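Local coordinates for protein 3-hexulose-6-phosphate synthase (Mycobacterium gastri, PDB 3AJX) that folds as a magnesium-binding TIM barrel of the orotidine 5'-phosphate decarboxylase / HUMPS family and assembles with a second copy of itself, at residues Lys2-Ile7 / Ala180-Ala185; Phe57-Thr62 / Val107-Gly112; Val131-Gly136 / Val159-Ala164; Val167-Ile172 / Lys200-Ala205. The protein carries 1 engineered substitution. All coordinates share one frame; numbering follows the deposited sequence.

Overall arrangement
All four contacts belong to one TIM barrel. Contact 1 closes it by joining the first strand to the last, and contact 3 pairs the sixth strand with the seventh; their centres are about 9 Å apart, because strands 161-164 and 182-185 are neighbours. Contact 2 reaches across the interior from the third strand to the fifth and holds Asp59, which binds the magnesium ion together with Glu30. Its centre lies about 9 Å from that of contact 3, joined to it through strands 105-109 and 130-134. Contact 4 lies in the outer layer, outside the ring of strands, about 10 Å from contact 1 and 23 Å from contact 2 between centres, and packs against the outer face of the closing strands.

Contact 1 of 4, residues Lys2-Ile7 / Ala180-Ala185; sequences KLQVAI and AEVAVA
Lys2 to Ala6 pair in parallel with Glu181 to Ala185, and so close the TIM barrel: strand 2-7 is the first of its eight strands and 182-185 the last. The backbone bonds pass back and forth in the way of parallel sheet. Lys2 N donates to Glu181 O at 2.8 Å. Ala183 N then binds Lys2 O, Gln4 N binds Ala183 O, and Ala185 N meets Gln4 O at 2.8 Å. Between these bonds the alpha carbons add weaker CA-H...O contacts, such as Val184 CA to Gln4 O at 3.4 Å.

Apolar packing divides between two faces. Inside the barrel, the aliphatic stem of Gln4 lies against two valines. Its CB comes 3.6 Å from Val182 CG1, and the extended chain continues side by side with Val184, pointing the same way. CG is held anti to the backbone N (chi1 166°), which carries the chain over these methyls. Branched valines suit the strand, and Ala6 is small enough to stand near the magnesium ion while its CB touches Val184 CG1 at 3.9 Å. On the outer face are Leu3, Val5, Ala183 and Ala185. Leu3 and the small Ala185 both pack on Leu202 of helix 195-204. Leu3 CD1 turns back over the seam to lie 3.5 Å from Ala183 O.

Charged groups mark the N-terminal end of the seam, where Lys2 NZ and Glu181 OE2 stay 4.9 Å apart, too far to bond. At the other end Ala6 N donates to Ala185 O at 2.9 Å.

Contact 2 of 4, residues Phe57-Thr62 / Val107-Gly112; sequences FADMKT and VVDLIG. With MG (magnesium ion), chain F.
Lys61 reaches toward Asp109 with a chain that runs almost extended from CB and bends only at its last torsion. The second methylene, CG, passes 4.1 Å from Asp109 OD2. Further out, CE comes within 3.4 Å of the same oxygen. The bend (chi4 63°) then turns NZ toward Asp59, where it forms a salt bridge of 2.8 Å with OD2; its link to Asp109 OD2 is a long one at 3.7 Å. NZ also has a hydrogen bond to Thr33. A lysine suits this place because its long chain carries one amine to both carboxylates.

The strands that carry these groups, 55-62 and 105-109, are the third and fifth of the TIM barrel. Strand 80-84 runs between them, so across the interior they meet through the ends of side chains, the polar ones near the C-terminal strand ends.

Asp59 OD2 binds the magnesium ion at 2.1 Å, with Glu30 as the other protein residue of the site, while OD1 accepts a hydrogen bond from Thr82. One of the metal's waters donates to Asp109 OD2 at 3.1 Å, making Asp109 a second-shell partner. The Asp109 carboxylate is steadied by an Asx turn, Ile111 N meeting OD1 on its anti side at 2.9 Å. Deeper in the barrel, Phe57 places a flat ring in the interior; its CE1 meets Val107 CG2 at 3.9 Å, the two side chains crossing at about a right angle.

Contact 3 of 4, residues Val131-Gly136 / Val159-Ala164; sequences VEMHAG and VPFSVA
Ala164 O is gripped where strand 130-134 ends: Ala135 N binds it at 2.8 Å, while His134 approaches with both its CA and its ring. The imidazole brings CD2 to 3.3 Å from this oxygen, which lies at the ring edge, near its plane. With CG anti to the backbone N (chi1 -170°), the ring also passes Ala164 CB, whose small methyl gives it a close seat. ND1 looks the other way and is hydrogen-bonded to Asp109, which fixes the ring's rotation.

The other backbone bonds of the pair follow in order: Val131 N to Pro160 O, Ser162 N to Val131 O, Met133 N to Ser162 O and Ala164 N to Met133 O, the last at 3.1 Å.

On the inner face, Glu132 stretches past Ser162 and Ala164. Ser162 OG touches its CG at 3.3 Å, and one water joins the two polar ends, donating to Glu132 OE1 at 2.7 Å and hydrogen-bonded to Ser162 OG. Serine serves here as a small residue that still offers a polar atom to this water, beside a carboxylate near the magnesium ion.

The outer face is apolar. Val131 CG2 packs on Phe161 CB at 3.8 Å, and Met133 CG meets Phe161 CD2 at 3.9 Å, the two side chains crossing at about a right angle; Met133 also lies against Ala153 and Ala157 of helix 148-157. That helix belongs to the connection between the two strands, and the arrangement is the beta-alpha-beta crossover from which a TIM barrel is built.

Contact 4 of 4, residues Val167-Ile172 / Lys200-Ala205; sequences VKVATI and KELRAA
Leu202 turns CG anti to its own carbonyl carbon (chi1 -81°), and Ile172 sets CG1 in the same relation to its backbone (chi1 -80°); the two side chains thereby meet at about a right angle, Ile172 CG1 lying 3.8 Å from Leu202 CD2. That methyl is the centre of the contact. It presses on the backbone where Lys168 joins Val169, 3.4 Å from Val169 N, and it also touches Val169 CG2 at 3.8 Å. Leucine suits the place because its branched end can reach from the helix to a chain turn and touch several groups at once.

Here the outer layer of the TIM barrel packs on itself. Helix 195-204, the last of the fold, runs beside the loop that leads from strand 161-164 into helix 172-177. Ile172 also reaches the sheet, packing on Ala183.

Val169 lies on the exposed side of the contact, whereas Ile172 is buried. Val169 spreads its two methyls over Glu201 and Ala205: CG2 lies 3.8 Å from Glu201 O, and CG1 lies 4.1 Å from Ala205 CB. The small Ala205 lets the chains come close, its CB meeting Ile172 CG2 at 3.8 Å. The turn that presents Val169 and Ile172 is held from within, since Lys168 N donates to Thr171 OG1 at 3.0 Å in a nearly straight bond of 177°, and Thr171 N returns to Lys168 O.

Contact 1 of 4, residues Lys2-Ile7 / Ala180-Ala185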
# COMPACT_ATOMS: atom_id res chain seq x y z
N LYS A 2 7.14 4.10 24.26
CA LYS A 2 8.06 3.16 23.63
C LYS A 2 8.75 3.80 22.42
O LYS A 2 8.30 4.83 21.91
CB LYS A 2 7.31 1.91 23.18
CG LYS A 2 6.63 1.17 24.31
CD LYS A 2 5.87 -0.03 23.78
CE LYS A 2 5.19 -0.79 24.90
NZ LYS A 2 4.48 -2.00 24.39
N LEU A 3 9.83 3.17 21.98
CA LEU A 3 10.57 3.66 20.82
C LEU A 3 10.50 2.63 19.71
O LEU A 3 10.76 1.44 19.93
CB LEU A 3 12.04 3.92 21.19
CG LEU A 3 12.95 4.39 20.05
CD1 LEU A 3 12.48 5.75 19.53
CD2 LEU A 3 14.38 4.49 20.56
N GLN A 4 10.15 3.09 18.52
CA GLN A 4 10.04 2.23 17.35
C GLN A 4 10.97 2.68 16.23
O GLN A 4 11.02 3.86 15.89
CB GLN A 4 8.58 2.24 16.84
CG GLN A 4 8.37 1.67 15.44
CD GLN A 4 6.90 1.56 15.08
OE1 GLN A 4 6.54 1.49 13.90
NE2 GLN A 4 6.04 1.52 16.09
N VAL A 5 11.73 1.73 15.67
CA VAL A 5 12.62 2.07 14.56
C VAL A 5 11.94 1.70 13.24
O VAL A 5 11.51 0.56 13.05
CB VAL A 5 13.99 1.33 14.66
CG1 VAL A 5 13.79 -0.17 14.74
CG2 VAL A 5 14.85 1.68 13.45
N ALA A 6 11.82 2.67 12.35
CA ALA A 6 11.20 2.43 11.06
C ALA A 6 12.29 2.10 10.05
O ALA A 6 13.00 2.99 9.58
CB ALA A 6 10.42 3.67 10.60
N ILE A 7 12.44 0.81 9.75
CA ILE A 7 13.46 0.38 8.80
C ILE A 7 12.90 0.51 7.38
O ILE A 7 12.36 -0.44 6.81
CB ILE A 7 13.88 -1.09 9.06
CG1 ILE A 7 14.39 -1.23 10.49
CG2 ILE A 7 14.98 -1.49 8.08
CD1 ILE A 7 14.89 -2.62 10.85
N ALA A 180 1.89 10.40 23.45
CA ALA A 180 2.14 9.29 22.53
C ALA A 180 2.56 8.02 23.26
O ALA A 180 3.33 8.07 24.22
CB ALA A 180 3.21 9.68 21.52
N GLU A 181 2.06 6.88 22.79
CA GLU A 181 2.39 5.59 23.37
C GLU A 181 3.69 5.10 22.74
O GLU A 181 4.45 4.35 23.36
CB GLU A 181 1.27 4.59 23.06
CG GLU A 181 1.49 3.18 23.60
CD GLU A 181 1.56 3.13 25.12
OE1 GLU A 181 1.10 4.10 25.78
OE2 GLU A 181 2.06 2.12 25.66
N VAL A 182 3.93 5.54 21.51
CA VAL A 182 5.12 5.15 20.76
C VAL A 182 5.67 6.32 19.95
O VAL A 182 4.92 7.06 19.33
CB VAL A 182 4.80 4.01 19.76
CG1 VAL A 182 6.06 3.59 19.02
CG2 VAL A 182 4.19 2.82 20.50
N ALA A 183 6.99 6.47 19.97
CA ALA A 183 7.66 7.49 19.18
C ALA A 183 8.37 6.69 18.10
O ALA A 183 9.14 5.78 18.40
CB ALA A 183 8.67 8.26 20.03
N VAL A 184 8.10 7.01 16.84
CA VAL A 184 8.72 6.31 15.71
C VAL A 184 9.87 7.13 15.14
O VAL A 184 9.73 8.32 14.91
CB VAL A 184 7.71 6.06 14.57
CG1 VAL A 184 8.38 5.29 13.44
CG2 VAL A 184 6.51 5.29 15.10
N ALA A 185 11.00 6.47 14.93
CA ALA A 185 12.16 7.15 14.37
C ALA A 185 12.66 6.35 13.16
O ALA A 185 12.96 5.16 13.27
CB ALA A 185 13.27 7.27 15.42

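Contact 2 of 4, residues Phe57-Thr62 / Val107-Gly112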
# COMPACT_ATOMS: atom_id res chain seq x y z
N PHE A 57 6.79 -5.02 13.68
CA PHE A 57 5.75 -4.20 13.05
C PHE A 57 5.88 -4.27 11.52
O PHE A 57 6.90 -3.85 10.97
CB PHE A 57 5.97 -2.78 13.58
CG PHE A 57 4.98 -1.75 13.13
CD1 PHE A 57 4.09 -1.19 14.05
CD2 PHE A 57 5.03 -1.23 11.84
CE1 PHE A 57 3.29 -0.11 13.70
CE2 PHE A 57 4.23 -0.15 11.48
CZ PHE A 57 3.36 0.41 12.42
N ALA A 58 4.88 -4.82 10.85
CA ALA A 58 4.90 -4.91 9.39
C ALA A 58 4.06 -3.78 8.81
O ALA A 58 2.83 -3.78 8.96
CB ALA A 58 4.35 -6.27 8.93
N ASP A 59 4.72 -2.81 8.18
CA ASP A 59 4.03 -1.65 7.62
C ASP A 59 3.43 -1.96 6.25
O ASP A 59 3.87 -1.46 5.22
CB ASP A 59 5.01 -0.48 7.49
CG ASP A 59 4.32 0.87 7.50
OD1 ASP A 59 3.07 0.91 7.42
OD2 ASP A 59 5.02 1.90 7.60
N MET A 60 2.39 -2.80 6.27
CA MET A 60 1.71 -3.21 5.04
C MET A 60 0.95 -2.07 4.37
O MET A 60 0.85 -2.02 3.15
CB MET A 60 0.72 -4.34 5.36
CG MET A 60 1.35 -5.61 5.92
SD MET A 60 2.28 -6.54 4.68
CE MET A 60 0.97 -7.49 3.88
N LYS A 61 0.42 -1.15 5.19
CA LYS A 61 -0.38 -0.04 4.69
C LYS A 61 -1.48 -0.59 3.79
O LYS A 61 -1.75 -0.09 2.70
CB LYS A 61 0.48 0.97 3.91
CG LYS A 61 1.27 1.92 4.80
CD LYS A 61 1.90 3.05 3.99
CE LYS A 61 2.67 4.02 4.88
NZ LYS A 61 3.81 3.36 5.57
N THR A 62 -2.14 -1.64 4.29
CA THR A 62 -3.22 -2.29 3.56
C THR A 62 -4.35 -1.34 3.18
O THR A 62 -4.81 -0.54 3.99
CB THR A 62 -3.79 -3.43 4.40
OG1 THR A 62 -2.74 -4.37 4.67
CG2 THR A 62 -4.92 -4.14 3.65
N VAL A 107 -2.63 -1.67 13.62
CA VAL A 107 -2.33 -0.27 13.83
C VAL A 107 -2.87 0.42 12.60
O VAL A 107 -2.55 0.04 11.47
CB VAL A 107 -0.81 -0.03 13.93
CG1 VAL A 107 -0.52 1.48 13.96
CG2 VAL A 107 -0.27 -0.70 15.18
N VAL A 108 -3.72 1.42 12.78
CA VAL A 108 -4.25 2.13 11.63
C VAL A 108 -3.36 3.34 11.36
O VAL A 108 -3.21 4.21 12.22
CB VAL A 108 -5.71 2.56 11.86
CG1 VAL A 108 -6.20 3.41 10.69
CG2 VAL A 108 -6.59 1.33 12.02
N ASP A 109 -2.77 3.37 10.17
CA ASP A 109 -1.88 4.46 9.77
C ASP A 109 -2.74 5.58 9.19
O ASP A 109 -3.37 5.41 8.14
CB ASP A 109 -0.90 3.95 8.70
CG ASP A 109 0.20 4.94 8.40
OD1 ASP A 109 -0.03 6.15 8.60
OD2 ASP A 109 1.28 4.51 7.94
N LEU A 110 -2.77 6.71 9.88
CA LEU A 110 -3.59 7.84 9.44
C LEU A 110 -2.90 8.77 8.45
O LEU A 110 -3.35 9.90 8.24
CB LEU A 110 -4.09 8.62 10.66
CG LEU A 110 -4.96 7.78 11.62
CD1 LEU A 110 -5.32 8.60 12.86
CD2 LEU A 110 -6.23 7.31 10.91
N ILE A 111 -1.83 8.29 7.83
CA ILE A 111 -1.10 9.09 6.85
C ILE A 111 -2.06 9.59 5.77
O ILE A 111 -2.92 8.85 5.29
CB ILE A 111 0.04 8.26 6.20
CG1 ILE A 111 0.85 9.13 5.24
CG2 ILE A 111 -0.54 7.06 5.47
CD1 ILE A 111 2.12 8.47 4.73
N GLY A 112 -1.93 10.86 5.40
CA GLY A 112 -2.78 11.43 4.37
C GLY A 112 -4.19 11.80 4.79
O GLY A 112 -4.95 12.36 3.99
MG MG F . 5.67 3.54 8.74
O HOH W 1 3.65 3.31 9.45
O HOH W 2 4.77 4.99 7.63
O HOH W 3 6.17 4.04 10.16

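Contact 3 of 4, residues Val131-Gly136 / Val159-Ala164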
# COMPACT_ATOMS: atom_id res chain seq x y z
N VAL A 131 -3.41 4.10 16.75
CA VAL A 131 -3.35 4.72 15.44
C VAL A 131 -2.02 5.43 15.33
O VAL A 131 -1.41 5.80 16.33
CB VAL A 131 -4.49 5.75 15.25
CG1 VAL A 131 -5.84 5.04 15.32
CG2 VAL A 131 -4.41 6.83 16.30
N GLU A 132 -1.55 5.60 14.10
CA GLU A 132 -0.29 6.27 13.88
C GLU A 132 -0.54 7.64 13.28
O GLU A 132 -1.08 7.77 12.19
CB GLU A 132 0.61 5.44 12.95
CG GLU A 132 2.00 6.03 12.76
CD GLU A 132 2.94 5.12 11.98
OE1 GLU A 132 3.29 4.04 12.49
OE2 GLU A 132 3.31 5.49 10.85
N MET A 133 -0.18 8.68 14.04
CA MET A 133 -0.31 10.06 13.58
C MET A 133 0.95 10.17 12.76
O MET A 133 2.03 10.48 13.26
CB MET A 133 -0.31 11.02 14.76
CG MET A 133 -1.59 10.93 15.60
SD MET A 133 -3.06 11.17 14.57
CE MET A 133 -4.38 10.89 15.76
N HIS A 134 0.79 9.89 11.47
CA HIS A 134 1.89 9.81 10.53
C HIS A 134 1.95 10.85 9.42
O HIS A 134 0.95 11.15 8.76
CB HIS A 134 1.84 8.41 9.91
CG HIS A 134 3.04 8.05 9.09
ND1 HIS A 134 3.08 6.90 8.32
CD2 HIS A 134 4.23 8.66 8.93
CE1 HIS A 134 4.25 6.83 7.72
NE2 HIS A 134 4.97 7.88 8.07
N ALA A 135 3.14 11.41 9.22
CA ALA A 135 3.38 12.37 8.15
C ALA A 135 4.47 11.69 7.33
O ALA A 135 5.58 11.48 7.82
CB ALA A 135 3.88 13.70 8.70
N GLY A 136 4.15 11.33 6.09
CA GLY A 136 5.12 10.65 5.24
C GLY A 136 6.30 11.49 4.82
O GLY A 136 6.37 12.69 5.11
N VAL A 159 -7.16 8.48 21.62
CA VAL A 159 -6.99 7.10 21.17
C VAL A 159 -5.49 6.80 21.30
O VAL A 159 -4.67 7.66 20.98
CB VAL A 159 -7.38 6.94 19.68
CG1 VAL A 159 -7.09 5.53 19.21
CG2 VAL A 159 -8.85 7.28 19.48
N PRO A 160 -5.12 5.61 21.80
CA PRO A 160 -3.68 5.33 21.92
C PRO A 160 -3.02 5.62 20.57
O PRO A 160 -3.52 5.17 19.53
CB PRO A 160 -3.65 3.85 22.28
CG PRO A 160 -4.91 3.68 23.09
CD PRO A 160 -5.92 4.46 22.28
N PHE A 161 -1.92 6.35 20.58
CA PHE A 161 -1.27 6.69 19.31
C PHE A 161 0.24 6.73 19.31
O PHE A 161 0.89 6.83 20.35
CB PHE A 161 -1.78 8.05 18.81
CG PHE A 161 -1.30 9.23 19.61
CD1 PHE A 161 -1.88 9.55 20.84
CD2 PHE A 161 -0.26 10.03 19.14
CE1 PHE A 161 -1.43 10.64 21.59
CE2 PHE A 161 0.19 11.13 19.88
CZ PHE A 161 -0.40 11.44 21.10
N SER A 162 0.79 6.63 18.11
CA SER A 162 2.23 6.70 17.90
C SER A 162 2.42 7.91 16.99
O SER A 162 1.48 8.37 16.34
CB SER A 162 2.75 5.44 17.21
OG SER A 162 2.17 5.26 15.93
N VAL A 163 3.64 8.44 16.96
CA VAL A 163 3.94 9.59 16.12
C VAL A 163 5.10 9.27 15.19
O VAL A 163 6.15 8.81 15.63
CB VAL A 163 4.31 10.83 16.98
CG1 VAL A 163 4.66 12.01 16.07
CG2 VAL A 163 3.14 11.20 17.89
N ALA A 164 4.89 9.50 13.90
CA ALA A 164 5.91 9.28 12.88
C ALA A 164 5.90 10.50 11.97
O ALA A 164 4.90 10.81 11.32
CB ALA A 164 5.59 8.01 12.07
O HOH W 4 3.50 3.08 15.02

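Contact 4 of 4, residues Val167-Ile172 / Lys200-Ala205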
# COMPACT_ATOMS: atom_id res chain seq x y z
N VAL A 167 10.77 12.44 13.55
CA VAL A 167 11.09 12.60 14.96
C VAL A 167 12.59 12.47 15.18
O VAL A 167 13.25 11.61 14.60
CB VAL A 167 10.36 11.54 15.82
CG1 VAL A 167 10.75 11.68 17.28
CG2 VAL A 167 8.85 11.70 15.67
N LYS A 168 13.12 13.35 16.03
CA LYS A 168 14.54 13.36 16.37
C LYS A 168 14.65 13.59 17.87
O LYS A 168 13.65 13.89 18.53
CB LYS A 168 15.26 14.48 15.62
CG LYS A 168 15.18 14.38 14.10
CD LYS A 168 15.80 15.60 13.42
CE LYS A 168 15.65 15.54 11.91
NZ LYS A 168 14.22 15.52 11.47
N VAL A 169 15.85 13.44 18.42
CA VAL A 169 16.05 13.64 19.85
C VAL A 169 15.43 14.95 20.34
O VAL A 169 14.82 14.99 21.41
CB VAL A 169 17.55 13.64 20.21
CG1 VAL A 169 17.75 14.09 21.65
CG2 VAL A 169 18.11 12.24 20.02
N ALA A 170 15.57 16.01 19.55
CA ALA A 170 15.03 17.32 19.91
C ALA A 170 13.51 17.34 20.08
O ALA A 170 12.99 18.12 20.88
CB ALA A 170 15.45 18.36 18.87
N THR A 171 12.81 16.49 19.34
CA THR A 171 11.35 16.46 19.42
C THR A 171 10.75 15.32 20.25
O THR A 171 9.53 15.25 20.41
CB THR A 171 10.72 16.44 18.00
OG1 THR A 171 11.36 15.43 17.21
CG2 THR A 171 10.87 17.80 17.33
N ILE A 172 11.59 14.44 20.78
CA ILE A 172 11.10 13.34 21.60
C ILE A 172 10.27 13.87 22.78
O ILE A 172 9.20 13.36 23.06
CB ILE A 172 12.26 12.46 22.12
CG1 ILE A 172 12.71 11.49 21.02
CG2 ILE A 172 11.83 11.68 23.37
CD1 ILE A 172 11.70 10.39 20.71
N LYS A 200 20.27 4.89 20.67
CA LYS A 200 20.53 5.01 22.11
C LYS A 200 20.17 6.40 22.62
O LYS A 200 19.54 6.55 23.67
CB LYS A 200 22.00 4.71 22.41
CG LYS A 200 22.33 4.66 23.90
CD LYS A 200 23.80 4.38 24.16
CE LYS A 200 24.05 4.22 25.66
NZ LYS A 200 25.49 3.98 25.98
N GLU A 201 20.56 7.42 21.87
CA GLU A 201 20.29 8.80 22.25
C GLU A 201 18.79 9.12 22.19
O GLU A 201 18.29 9.89 23.02
CB GLU A 201 21.09 9.74 21.35
CG GLU A 201 22.60 9.58 21.57
CD GLU A 201 23.43 10.13 20.42
OE1 GLU A 201 23.27 9.64 19.28
OE2 GLU A 201 24.25 11.04 20.66
N LEU A 202 18.09 8.55 21.23
CA LEU A 202 16.65 8.78 21.14
C LEU A 202 15.99 8.16 22.37
O LEU A 202 15.10 8.77 22.99
CB LEU A 202 16.09 8.13 19.86
CG LEU A 202 16.29 8.94 18.59
CD1 LEU A 202 16.12 8.05 17.37
CD2 LEU A 202 15.30 10.11 18.56
N ARG A 203 16.43 6.96 22.73
CA ARG A 203 15.92 6.24 23.89
C ARG A 203 16.17 7.02 25.19
O ARG A 203 15.30 7.11 26.05
CB ARG A 203 16.61 4.88 23.99
CG ARG A 203 16.56 4.23 25.36
CD ARG A 203 15.15 3.82 25.74
NE ARG A 203 14.66 2.74 24.89
CZ ARG A 203 13.44 2.22 24.96
NH1 ARG A 203 12.57 2.68 25.85
NH2 ARG A 203 13.09 1.25 24.14
N ALA A 204 17.36 7.59 25.30
CA ALA A 204 17.74 8.34 26.49
C ALA A 204 16.89 9.58 26.73
O ALA A 204 16.73 10.02 27.87
CB ALA A 204 19.22 8.73 26.41
N ALA A 205 16.36 10.16 25.66
CA ALA A 205 15.54 11.36 25.77
C ALA A 205 14.14 11.06 26.31
O ALA A 205 13.42 11.97 26.71
CB ALA A 205 15.44 12.05 24.42